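Local structure of endolytic peptidoglycan transglycosylase RlpA (Pseudomonas aeruginosa, 6I05) at residues 4-9 / 50-55. The protein cleaves peptidoglycan as a lytic transglycosylase with a strong preference for naked glycan strands that lack stem peptides. Residues are numbered along the deposited sequence; the frame is centred on the assembly and turned at random.
Sequences LYLQVG and GPIGSA
With CG beside its backbone N (chi1 -67°) and the ring turned across the side chain (chi2 85°), Y5 brings its ring to the backbone of G50 and P51. P51 CA sits over one face, 4.0 Å from the ring centroid of Y5 and offset toward the rim, a CH-pi contact. Farther out, the two side chains run side by side, and P51 CB lies 3.6 Å from Y5 OH. Y5 CE2 also approaches G50 C obliquely, to 3.4 Å. Glycine suits position 50 because any CB would collide with L4 O and the tyrosine ring, and because its positive phi (139°) would jam a CB against the preceding carbonyl. The peptide bond before P51, in the last part of strand 42-52, is cis; proline suits it because its N carries CD as well as CA, so cis and trans differ little in energy.

L4 and I52 then form an antiparallel hydrogen-bonded pair: L4 N reaches I52 O at 3.0 Å, and I52 N reaches L4 O at 2.7 Å, each donor meeting a lone pair in the carbonyl plane. P51 CA adds a CA-H...O contact to L4 O. On the other face of the sheet from Y5, L4, L6 and I52 pack against V58 of helix 55-67; their branched apolar chains suit the layer between sheet and helix, where L6 and I52 are buried and L4 partly exposed. L6 CD1 meets I52 CD1 at 4.1 Å. L4 CD1 extends to the backbone at S54 and A55, where S54 OG caps E57 N as the helix N-cap. This strand-to-helix junction belongs to the SPOR domain fold, a four-stranded antiparallel sheet with two helices packed on one face.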
loop_
_atom_site.group_PDB
_atom_site.type_symbol
_atom_site.label_atom_id
_atom_site.label_comp_id
_atom_site.label_asym_id
_atom_site.label_seq_id
_atom_site.Cartn_x
_atom_site.Cartn_y
_atom_site.Cartn_z
ATOM N N LEU A 4 -5.739 4.185 -10.349
ATOM C CA LEU A 4 -5.626 4.822 -9.046
ATOM C C LEU A 4 -4.764 3.965 -8.124
ATOM O O LEU A 4 -4.760 2.735 -8.222
ATOM C CB LEU A 4 -7.023 4.997 -8.455
ATOM C CG LEU A 4 -7.924 5.883 -9.316
ATOM C CD1 LEU A 4 -9.356 5.820 -8.817
ATOM C CD2 LEU A 4 -7.423 7.319 -9.319
ATOM N N TYR A 5 -4.047 4.613 -7.203
ATOM C CA TYR A 5 -3.123 3.903 -6.329
ATOM C C TYR A 5 -3.337 4.315 -4.883
ATOM O O TYR A 5 -3.646 5.473 -4.591
ATOM C CB TYR A 5 -1.671 4.193 -6.706
ATOM C CG TYR A 5 -1.275 3.631 -8.044
ATOM C CD1 TYR A 5 -1.524 4.328 -9.213
ATOM C CD2 TYR A 5 -0.640 2.402 -8.138
ATOM C CE1 TYR A 5 -1.153 3.815 -10.448
ATOM C CE2 TYR A 5 -0.268 1.876 -9.361
ATOM C CZ TYR A 5 -0.525 2.584 -10.513
ATOM O OH TYR A 5 -0.142 2.061 -11.722
ATOM N N LEU A 6 -3.148 3.354 -3.981
ATOM C CA LEU A 6 -3.173 3.592 -2.544
ATOM C C LEU A 6 -1.797 3.303 -1.969
ATOM O O LEU A 6 -1.069 2.439 -2.469
ATOM C CB LEU A 6 -4.179 2.672 -1.841
ATOM C CG LEU A 6 -5.658 2.943 -2.097
ATOM C CD1 LEU A 6 -6.503 1.789 -1.587
ATOM C CD2 LEU A 6 -6.066 4.254 -1.436
ATOM N N GLN A 7 -1.443 4.035 -0.916
ATOM C CA GLN A 7 -0.289 3.715 -0.085
ATOM C C GLN A 7 -0.803 3.324 1.292
ATOM O O GLN A 7 -1.682 3.993 1.847
ATOM C CB GLN A 7 0.678 4.893 0.025
ATOM C CG GLN A 7 1.880 4.611 0.915
ATOM C CD GLN A 7 3.000 5.599 0.683
ATOM O OE1 GLN A 7 3.415 5.823 -0.455
ATOM N NE2 GLN A 7 3.487 6.208 1.758
ATOM N N VAL A 8 -0.269 2.231 1.831
ATOM C CA VAL A 8 -0.753 1.686 3.088
ATOM C C VAL A 8 0.250 1.852 4.228
ATOM O O VAL A 8 -0.154 1.892 5.396
ATOM C CB VAL A 8 -1.181 0.211 2.927
ATOM C CG1 VAL A 8 -1.851 -0.318 4.189
ATOM C CG2 VAL A 8 -2.117 0.066 1.727
ATOM N N GLY A 9 1.537 1.947 3.926
ATOM C CA GLY A 9 2.542 2.194 4.940
ATOM C C GLY A 9 3.846 2.540 4.267
ATOM O O GLY A 9 4.011 2.389 3.054
ATOM N N GLY A 50 -2.259 -1.042 -6.659
ATOM C CA GLY A 50 -2.870 -0.479 -7.831
ATOM C C GLY A 50 -2.165 -0.985 -9.069
ATOM O O GLY A 50 -1.178 -1.717 -8.977
ATOM N N PRO A 51 -2.642 -0.585 -10.262
ATOM C CA PRO A 51 -3.688 0.426 -10.463
ATOM C C PRO A 51 -5.101 -0.104 -10.249
ATOM O O PRO A 51 -5.471 -1.175 -10.756
ATOM C CB PRO A 51 -3.506 0.824 -11.933
ATOM C CG PRO A 51 -2.901 -0.387 -12.581
ATOM C CD PRO A 51 -2.026 -1.009 -11.535
ATOM N N ILE A 52 -5.902 0.661 -9.527
ATOM C CA ILE A 52 -7.293 0.315 -9.272
ATOM C C ILE A 52 -8.166 1.020 -10.305
ATOM O O ILE A 52 -7.943 2.193 -10.637
ATOM C CB ILE A 52 -7.665 0.687 -7.826
ATOM C CG1 ILE A 52 -6.810 -0.127 -6.848
ATOM C CG2 ILE A 52 -9.141 0.467 -7.582
ATOM C CD1 ILE A 52 -6.984 0.268 -5.403
ATOM N N GLY A 53 -9.160 0.303 -10.829
ATOM C CA GLY A 53 -9.876 0.779 -11.994
ATOM C C GLY A 53 -10.998 1.766 -11.752
ATOM O O GLY A 53 -11.531 2.284 -12.735
ATOM N N SER A 54 -11.394 2.029 -10.507
ATOM C CA SER A 54 -12.490 2.965 -10.282
ATOM C C SER A 54 -12.361 3.542 -8.882
ATOM O O SER A 54 -11.810 2.906 -7.975
ATOM C CB SER A 54 -13.885 2.319 -10.383
ATOM O OG SER A 54 -14.079 1.322 -9.393
ATOM N N ALA A 55 -12.957 4.715 -8.698
ATOM C CA ALA A 55 -12.990 5.335 -7.379
ATOM C C ALA A 55 -13.762 4.480 -6.380
ATOM O O ALA A 55 -13.360 4.361 -5.219
ATOM C CB ALA A 55 -13.598 6.731 -7.487
#